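Local coordinates for protein ethylbenzene dehydrogenase alpha-subunit (Aromatoleum aromaticum, PDB 2IVF) that serves as the alpha subunit of a molybdenum enzyme of the molybdopterin oxidoreductase family, holding a molybdenum atom, two pterin guanine dinucleotides and an iron-sulfur cluster, at residues L578-E583 / H818-E823; G751-D756 / E760-E765. One frame throughout, in Å; residues are numbered along the deposited sequence.

Interaction 1 of 2, residues L578-E583 / H818-E823; sequences LDEAKE and HDWYLE
Glu580 and Trp820 reach past one another from two helices and meet at the pyrrole edge of the indole. Trp820 NE1 donates to Glu580 OE2 over 2.9 Å, in a moderately bent bond (N-H...O angle 152°) with OE2 slightly off the indole plane. NE1 in turn meets OE2 from above the carboxylate plane, which is turned 55° from the ring. Glu580 gets there with CG anti to its backbone N (chi1 -172°) and the chain stretched out beyond, which also brings OE1 to 3.6 Å from Trp820 CZ2, raised out of the indole plane. At the far end of the indole, the methyl CB of Ala581 rests 4.1 Å from Trp820 CH2. Salt bridges to Lys584 at OE2 and Lys572 at OE1 hold the carboxylate from both oxygens and probably keep it charged beside the largely buried ring. His818 CE1 sits 3.5 Å above one indole face, offset toward its rim, while His818 ND1 accepts from Trp820 N. Tyr577 and Trp586 add edge-to-face ring contacts. The arrangement is a histidine N-cap on helix 819-824 whose first turn sends a tryptophan into an aromatic cluster beside the C-terminal end of helix 574-583.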
ATOM      1  N   LEU A 578       9.379  33.926  15.673  1.00 25.57           N
ATOM      2  CA  LEU A 578       8.298  33.685  16.650  1.00 25.86           C
ATOM      3  C   LEU A 578       8.132  34.828  17.645  1.00 26.36           C
ATOM      4  O   LEU A 578       7.018  35.310  17.877  1.00 25.01           O
ATOM      5  CB  LEU A 578       8.555  32.379  17.410  1.00 26.21           C
ATOM      6  CG  LEU A 578       7.554  31.949  18.485  1.00 26.01           C
ATOM      7  CD1 LEU A 578       6.161  31.789  17.950  1.00 25.59           C
ATOM      8  CD2 LEU A 578       8.041  30.653  19.080  1.00 25.25           C
ATOM      9  N   ASP A 579       9.241  35.246  18.245  1.00 26.36           N
ATOM     10  CA  ASP A 579       9.196  36.356  19.185  1.00 28.09           C
ATOM     11  C   ASP A 579       8.617  37.608  18.563  1.00 28.07           C
ATOM     12  O   ASP A 579       7.878  38.329  19.216  1.00 29.18           O
ATOM     13  CB  ASP A 579      10.586  36.660  19.742  1.00 29.00           C
ATOM     14  CG  ASP A 579      10.992  35.701  20.846  1.00 32.36           C
ATOM     15  OD1 ASP A 579      10.260  34.698  21.106  1.00 35.38           O
ATOM     16  OD2 ASP A 579      12.059  35.950  21.446  1.00 35.91           O
ATOM     17  N   GLU A 580       9.000  37.891  17.320  1.00 28.35           N
ATOM     18  CA  GLU A 580       8.515  39.067  16.609  1.00 28.61           C
ATOM     19  C   GLU A 580       7.014  38.926  16.350  1.00 28.45           C
ATOM     20  O   GLU A 580       6.237  39.857  16.528  1.00 28.33           O
ATOM     21  CB  GLU A 580       9.264  39.213  15.286  1.00 28.55           C
ATOM     22  CG  GLU A 580       8.937  40.509  14.594  1.00 29.24           C
ATOM     23  CD  GLU A 580       9.379  40.546  13.154  1.00 29.90           C
ATOM     24  OE1 GLU A 580      10.297  39.797  12.774  1.00 35.77           O
ATOM     25  OE2 GLU A 580       8.807  41.347  12.397  1.00 32.71           O
ATOM     26  N   ALA A 581       6.623  37.736  15.942  1.00 28.21           N
ATOM     27  CA  ALA A 581       5.231  37.433  15.674  1.00 29.12           C
ATOM     28  C   ALA A 581       4.359  37.550  16.911  1.00 29.37           C
ATOM     29  O   ALA A 581       3.281  38.141  16.839  1.00 30.12           O
ATOM     30  CB  ALA A 581       5.091  36.062  15.062  1.00 28.03           C
ATOM     31  N   LYS A 582       4.807  37.034  18.052  1.00 30.25           N
ATOM     32  CA  LYS A 582       3.995  37.228  19.279  1.00 30.26           C
ATOM     33  C   LYS A 582       4.026  38.617  19.821  1.00 30.18           C
ATOM     34  O   LYS A 582       3.064  39.043  20.454  1.00 29.46           O
ATOM     35  CB  LYS A 582       4.268  36.219  20.389  1.00 30.93           C
ATOM     36  CG  LYS A 582       5.675  36.013  20.815  1.00 33.15           C
ATOM     37  CD  LYS A 582       5.930  34.460  20.868  1.00 35.22           C
ATOM     38  CE  LYS A 582       5.340  33.780  22.126  1.00 34.53           C
ATOM     39  NZ  LYS A 582       5.912  34.318  23.371  1.00 35.16           N
ATOM     40  N   GLU A 583       5.108  39.335  19.574  1.00 30.15           N
ATOM     41  CA  GLU A 583       5.172  40.738  19.967  1.00 30.83           C
ATOM     42  C   GLU A 583       4.090  41.508  19.234  1.00 30.32           C
ATOM     43  O   GLU A 583       3.497  42.406  19.797  1.00 30.67           O
ATOM     44  CB  GLU A 583       6.544  41.341  19.668  1.00 30.91           C
ATOM     45  CG  GLU A 583       6.923  42.443  20.597  1.00 35.83           C
ATOM     46  CD  GLU A 583       7.042  41.971  22.045  1.00 40.54           C
ATOM     47  OE1 GLU A 583       7.400  40.785  22.265  1.00 44.13           O
ATOM     48  OE2 GLU A 583       6.771  42.785  22.953  1.00 42.86           O
ATOM     49  N   HIS A 818       4.045  41.560   1.974  1.00 22.21           N
ATOM     50  CA  HIS A 818       4.279  41.568   3.408  1.00 21.63           C
ATOM     51  C   HIS A 818       5.784  41.700   3.611  1.00 21.59           C
ATOM     52  O   HIS A 818       6.570  41.052   2.926  1.00 20.53           O
ATOM     53  CB  HIS A 818       3.746  40.226   3.951  1.00 22.71           C
ATOM     54  CG  HIS A 818       3.798  40.072   5.435  1.00 23.13           C
ATOM     55  ND1 HIS A 818       4.977  39.895   6.131  1.00 24.62           N
ATOM     56  CD2 HIS A 818       2.805  40.008   6.357  1.00 25.09           C
ATOM     57  CE1 HIS A 818       4.711  39.780   7.423  1.00 24.05           C
ATOM     58  NE2 HIS A 818       3.398  39.846   7.589  1.00 22.52           N
ATOM     59  N   ASP A 819       6.177  42.519   4.582  1.00 21.06           N
ATOM     60  CA  ASP A 819       7.598  42.809   4.875  1.00 21.59           C
ATOM     61  C   ASP A 819       8.494  41.595   4.994  1.00 21.37           C
ATOM     62  O   ASP A 819       9.596  41.589   4.454  1.00 22.20           O
ATOM     63  CB  ASP A 819       7.708  43.650   6.153  1.00 20.89           C
ATOM     64  CG  ASP A 819       7.154  45.058   5.971  1.00 23.82           C
ATOM     65  OD1 ASP A 819       7.060  45.529   4.814  1.00 24.32           O
ATOM     66  OD2 ASP A 819       6.846  45.706   6.999  1.00 22.24           O
ATOM     67  N   TRP A 820       8.024  40.560   5.677  1.00 21.70           N
ATOM     68  CA  TRP A 820       8.823  39.349   5.838  1.00 22.25           C
ATOM     69  C   TRP A 820       9.129  38.702   4.495  1.00 21.56           C
ATOM     70  O   TRP A 820      10.245  38.218   4.257  1.00 22.61           O
ATOM     71  CB  TRP A 820       8.101  38.333   6.706  1.00 22.45           C
ATOM     72  CG  TRP A 820       8.040  38.669   8.172  1.00 23.58           C
ATOM     73  CD1 TRP A 820       8.119  39.866   8.750  1.00 23.26           C
ATOM     74  CD2 TRP A 820       7.731  37.735   9.204  1.00 23.69           C
ATOM     75  NE1 TRP A 820       7.959  39.748  10.119  1.00 23.80           N
ATOM     76  CE2 TRP A 820       7.704  38.435  10.411  1.00 24.32           C
ATOM     77  CE3 TRP A 820       7.499  36.363   9.213  1.00 24.35           C
ATOM     78  CZ2 TRP A 820       7.470  37.804  11.631  1.00 23.46           C
ATOM     79  CZ3 TRP A 820       7.257  35.738  10.417  1.00 23.50           C
ATOM     80  CH2 TRP A 820       7.236  36.458  11.602  1.00 23.69           C
ATOM     81  N   TYR A 821       8.122  38.622   3.634  1.00 22.21           N
ATOM     82  CA  TYR A 821       8.302  38.063   2.292  1.00 22.09           C
ATOM     83  C   TYR A 821       9.174  38.894   1.360  1.00 22.73           C
ATOM     84  O   TYR A 821      10.054  38.369   0.664  1.00 22.59           O
ATOM     85  CB  TYR A 821       6.940  37.765   1.643  1.00 23.01           C
ATOM     86  CG  TYR A 821       6.325  36.520   2.234  1.00 21.42           C
ATOM     87  CD1 TYR A 821       5.844  36.514   3.541  1.00 20.21           C
ATOM     88  CD2 TYR A 821       6.247  35.339   1.493  1.00 22.21           C
ATOM     89  CE1 TYR A 821       5.302  35.386   4.085  1.00 22.48           C
ATOM     90  CE2 TYR A 821       5.720  34.237   2.025  1.00 22.47           C
ATOM     91  CZ  TYR A 821       5.255  34.244   3.308  1.00 20.44           C
ATOM     92  OH  TYR A 821       4.736  33.108   3.802  1.00 25.01           O
ATOM     93  N   LEU A 822       8.954  40.198   1.381  1.00 22.48           N
ATOM     94  CA  LEU A 822       9.795  41.130   0.685  1.00 22.80           C
ATOM     95  C   LEU A 822      11.277  40.916   1.095  1.00 23.83           C
ATOM     96  O   LEU A 822      12.145  40.715   0.237  1.00 23.60           O
ATOM     97  CB  LEU A 822       9.326  42.553   1.013  1.00 22.87           C
ATOM     98  CG  LEU A 822       8.057  43.083   0.329  1.00 22.67           C
ATOM     99  CD1 LEU A 822       7.726  44.536   0.809  1.00 22.51           C
ATOM    100  CD2 LEU A 822       8.275  43.063  -1.172  1.00 22.62           C
ATOM    101  N   GLU A 823      11.557  40.933   2.403  1.00 23.80           N
ATOM    102  CA  GLU A 823      12.936  40.824   2.902  1.00 23.84           C
ATOM    103  C   GLU A 823      13.560  39.436   2.635  1.00 23.37           C
ATOM    104  O   GLU A 823      14.747  39.350   2.381  1.00 22.73           O
ATOM    105  CB  GLU A 823      13.006  41.158   4.395  1.00 23.99           C
ATOM    106  CG  GLU A 823      12.924  42.668   4.651  1.00 26.87           C
ATOM    107  CD  GLU A 823      13.010  43.096   6.113  1.00 28.76           C
ATOM    108  OE1 GLU A 823      13.206  42.233   7.020  1.00 34.63           O
ATOM    109  OE2 GLU A 823      12.884  44.334   6.340  1.00 34.05           O
TER

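Interaction 2 of 2, residues G751-D756 / E760-E765; sequences GVFAKD and EKFKKE
Two waters bridge the same pair of charged side chains, Asp756 and Lys761, whose direct salt bridge is long, with Asp756 OD2 and Lys761 NZ 3.7 Å apart. One water donates to Asp756 OD2 and the other to Asp756 OD1, and both accept from Lys761 NZ, each at 2.8 Å from that nitrogen. The ammonium thus faces the carboxylate mainly through a water-mediated link, and both residues are exposed. Lys761 spans the gap as an extended chain, and its CE comes within 3.2 Å of Asp756 O. On the aspartate side, chi1 of 65° sets CG between the backbone N and the carbonyl carbon, which keeps the carboxylate near its own carbonyl and lets both face the same lysine end.

The buried half of the contact is aromatic. Phe753 points the edge of its ring at the face of Phe762 in an edge-to-face pair, with centroids 5.5 Å apart and planes at 50°, well short of perpendicular. Phe753 CZ leads, standing 4.2 Å from Phe762 CE1 and displaced toward the rim of that ring. Within the helix, Glu760 forms salt bridges with Lys763 and, more weakly, Lys764.

Phe753 also packs against Val744, Asn747 and Arg748 of helix 736-749, and both phenylalanines touch Met661 of strand 659-661. The contact thus joins the linker after helix 736-749 to helix 759-765, with Phe671 of strand 670-676 meeting Phe753 edge-to-face.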
ATOM      1  N   GLY A 751     -26.937  18.538   4.405  1.00 25.94           N
ATOM      2  CA  GLY A 751     -27.000  18.284   2.965  1.00 25.25           C
ATOM      3  C   GLY A 751     -25.986  17.328   2.367  1.00 24.65           C
ATOM      4  O   GLY A 751     -25.892  17.182   1.139  1.00 24.28           O
ATOM      5  N   VAL A 752     -25.195  16.688   3.205  1.00 23.15           N
ATOM      6  CA  VAL A 752     -24.186  15.738   2.730  1.00 23.49           C
ATOM      7  C   VAL A 752     -24.882  14.453   2.307  1.00 23.21           C
ATOM      8  O   VAL A 752     -24.514  13.843   1.304  1.00 21.97           O
ATOM      9  CB  VAL A 752     -23.103  15.520   3.818  1.00 23.57           C
ATOM     10  CG1 VAL A 752     -22.275  14.265   3.576  1.00 24.86           C
ATOM     11  CG2 VAL A 752     -22.228  16.804   3.943  1.00 21.36           C
ATOM     12  N   PHE A 753     -25.916  14.092   3.043  1.00 22.69           N
ATOM     13  CA  PHE A 753     -26.815  13.018   2.638  1.00 22.51           C
ATOM     14  C   PHE A 753     -28.123  13.706   2.315  1.00 22.98           C
ATOM     15  O   PHE A 753     -28.424  14.783   2.840  1.00 22.63           O
ATOM     16  CB  PHE A 753     -27.024  12.038   3.788  1.00 23.21           C
ATOM     17  CG  PHE A 753     -25.902  11.041   4.010  1.00 22.10           C
ATOM     18  CD1 PHE A 753     -24.723  11.056   3.287  1.00 23.94           C
ATOM     19  CD2 PHE A 753     -26.023  10.111   5.041  1.00 25.11           C
ATOM     20  CE1 PHE A 753     -23.715  10.150   3.554  1.00 24.44           C
ATOM     21  CE2 PHE A 753     -25.004   9.202   5.322  1.00 23.83           C
ATOM     22  CZ  PHE A 753     -23.855   9.229   4.592  1.00 24.51           C
ATOM     23  N   ALA A 754     -28.917  13.068   1.458  1.00 23.14           N
ATOM     24  CA  ALA A 754     -30.284  13.486   1.255  1.00 23.73           C
ATOM     25  C   ALA A 754     -31.028  13.491   2.562  1.00 23.85           C
ATOM     26  O   ALA A 754     -30.729  12.706   3.495  1.00 22.69           O
ATOM     27  CB  ALA A 754     -30.959  12.579   0.263  1.00 23.92           C
ATOM     28  N   LYS A 755     -31.993  14.393   2.673  1.00 25.13           N
ATOM     29  CA  LYS A 755     -32.787  14.495   3.910  1.00 26.44           C
ATOM     30  C   LYS A 755     -33.498  13.189   4.303  1.00 25.92           C
ATOM     31  O   LYS A 755     -33.671  12.915   5.468  1.00 24.95           O
ATOM     32  CB  LYS A 755     -33.798  15.608   3.799  1.00 26.71           C
ATOM     33  CG  LYS A 755     -34.959  15.270   2.889  1.00 30.60           C
ATOM     34  CD  LYS A 755     -35.954  16.437   2.734  1.00 31.30           C
ATOM     35  CE  LYS A 755     -37.126  16.005   1.797  1.00 33.31           C
ATOM     36  NZ  LYS A 755     -38.043  17.135   1.354  1.00 37.53           N
ATOM     37  N   ASP A 756     -33.906  12.397   3.326  1.00 26.05           N
ATOM     38  CA  ASP A 756     -34.552  11.087   3.577  1.00 26.76           C
ATOM     39  C   ASP A 756     -33.597   9.868   3.572  1.00 26.43           C
ATOM     40  O   ASP A 756     -34.024   8.727   3.537  1.00 26.88           O
ATOM     41  CB  ASP A 756     -35.688  10.882   2.550  1.00 27.90           C
ATOM     42  CG  ASP A 756     -35.189  10.766   1.110  1.00 31.78           C
ATOM     43  OD1 ASP A 756     -33.980  10.951   0.838  1.00 34.18           O
ATOM     44  OD2 ASP A 756     -36.037  10.480   0.236  1.00 35.39           O
ATOM     45  N   GLU A 760     -31.080   3.298   8.179  1.00 26.39           N
ATOM     46  CA  GLU A 760     -31.629   2.087   7.588  1.00 27.22           C
ATOM     47  C   GLU A 760     -31.218   1.966   6.106  1.00 27.00           C
ATOM     48  O   GLU A 760     -30.775   0.892   5.647  1.00 27.48           O
ATOM     49  CB  GLU A 760     -33.133   2.095   7.745  1.00 27.02           C
ATOM     50  CG  GLU A 760     -33.832   0.883   7.151  1.00 31.35           C
ATOM     51  CD  GLU A 760     -33.810  -0.333   8.068  1.00 39.79           C
ATOM     52  OE1 GLU A 760     -33.044  -0.330   9.074  1.00 43.14           O
ATOM     53  OE2 GLU A 760     -34.592  -1.282   7.773  1.00 47.42           O
ATOM     54  N   LYS A 761     -31.315   3.057   5.351  1.00 26.30           N
ATOM     55  CA  LYS A 761     -30.966   2.985   3.921  1.00 26.31           C
ATOM     56  C   LYS A 761     -29.456   2.786   3.793  1.00 25.69           C
ATOM     57  O   LYS A 761     -28.975   1.974   2.996  1.00 25.09           O
ATOM     58  CB  LYS A 761     -31.376   4.246   3.167  1.00 26.63           C
ATOM     59  CG  LYS A 761     -32.871   4.459   2.980  1.00 29.27           C
ATOM     60  CD  LYS A 761     -33.101   5.513   1.879  1.00 28.99           C
ATOM     61  CE  LYS A 761     -34.537   6.056   1.885  1.00 31.73           C
ATOM     62  NZ  LYS A 761     -34.718   7.126   0.827  1.00 32.62           N
ATOM     63  N   PHE A 762     -28.703   3.537   4.586  1.00 24.87           N
ATOM     64  CA  PHE A 762     -27.242   3.440   4.581  1.00 24.85           C
ATOM     65  C   PHE A 762     -26.735   2.027   4.893  1.00 25.43           C
ATOM     66  O   PHE A 762     -25.833   1.536   4.205  1.00 23.44           O
ATOM     67  CB  PHE A 762     -26.660   4.427   5.594  1.00 24.89           C
ATOM     68  CG  PHE A 762     -25.169   4.634   5.475  1.00 24.21           C
ATOM     69  CD1 PHE A 762     -24.578   4.862   4.247  1.00 25.80           C
ATOM     70  CD2 PHE A 762     -24.382   4.675   6.594  1.00 24.58           C
ATOM     71  CE1 PHE A 762     -23.218   5.094   4.151  1.00 24.66           C
ATOM     72  CE2 PHE A 762     -23.049   4.896   6.505  1.00 24.97           C
ATOM     73  CZ  PHE A 762     -22.465   5.092   5.286  1.00 25.79           C
ATOM     74  N   LYS A 763     -27.295   1.400   5.928  1.00 24.88           N
ATOM     75  CA  LYS A 763     -26.898   0.039   6.316  1.00 27.14           C
ATOM     76  C   LYS A 763     -27.179  -0.957   5.206  1.00 26.30           C
ATOM     77  O   LYS A 763     -26.415  -1.892   4.999  1.00 27.88           O
ATOM     78  CB  LYS A 763     -27.710  -0.467   7.504  1.00 27.47           C
ATOM     79  CG  LYS A 763     -27.117  -0.351   8.884  1.00 31.86           C
ATOM     80  CD  LYS A 763     -28.046  -1.092   9.899  1.00 32.14           C
ATOM     81  CE  LYS A 763     -29.524  -0.817   9.650  1.00 34.66           C
ATOM     82  NZ  LYS A 763     -30.536  -1.373  10.675  1.00 38.94           N
ATOM     83  N   LYS A 764     -28.292  -0.778   4.518  1.00 26.58           N
ATOM     84  CA  LYS A 764     -28.694  -1.712   3.477  1.00 26.50           C
ATOM     85  C   LYS A 764     -27.843  -1.573   2.207  1.00 25.68           C
ATOM     86  O   LYS A 764     -27.368  -2.573   1.665  1.00 24.23           O
ATOM     87  CB  LYS A 764     -30.187  -1.562   3.175  1.00 27.35           C
ATOM     88  CG  LYS A 764     -31.073  -2.006   4.327  1.00 29.20           C
ATOM     89  CD  LYS A 764     -32.544  -1.900   3.972  1.00 29.96           C
ATOM     90  CE  LYS A 764     -33.432  -2.722   4.900  1.00 32.89           C
ATOM     91  NZ  LYS A 764     -34.870  -2.373   4.665  1.00 35.54           N
ATOM     92  N   GLU A 765     -27.650  -0.331   1.736  1.00 24.81           N
ATOM     93  CA  GLU A 765     -26.932  -0.053   0.501  1.00 24.78           C
ATOM     94  C   GLU A 765     -25.436  -0.135   0.706  1.00 23.79           C
ATOM     95  O   GLU A 765     -24.684  -0.496  -0.172  1.00 23.04           O
ATOM     96  CB  GLU A 765     -27.288   1.352   0.036  1.00 24.65           C
ATOM     97  CG  GLU A 765     -28.749   1.503  -0.142  1.00 26.42           C
ATOM     98  CD  GLU A 765     -29.132   2.665  -1.006  1.00 26.96           C
ATOM     99  OE1 GLU A 765     -28.408   3.676  -0.998  1.00 29.64           O
ATOM    100  OE2 GLU A 765     -30.176   2.507  -1.684  1.00 32.78           O
TER
HETATM  101  O   HOH W   1     -37.420   7.934   0.444  1.00 45.07           O
HETATM  102  O   HOH W   2     -32.652   8.771  -0.194  1.00 48.98           O

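Overall arrangement
From the N terminus, the chain passes through strand 186-188 and the four-stranded parallel sheet before helix 574-583, the earlier half of interaction 1. It then runs through strands 602-606, 631-636 and 648-651 of the mixed sheet and on to helix 736-749. The linker that follows turns into helix 759-765, and interaction 2 closes this short loop. Helix 819-824 comes later and completes interaction 1, closing a loop of 234 residues within which interaction 2 is nested. The centres are about 49 Å apart, on opposite sides of the chain's centre. Interaction 1 joins two sequence-distant helices; interaction 2 joins a linker to the next helix, the side chain of Phe762 lying about 13 Å from the iron-sulfur cluster.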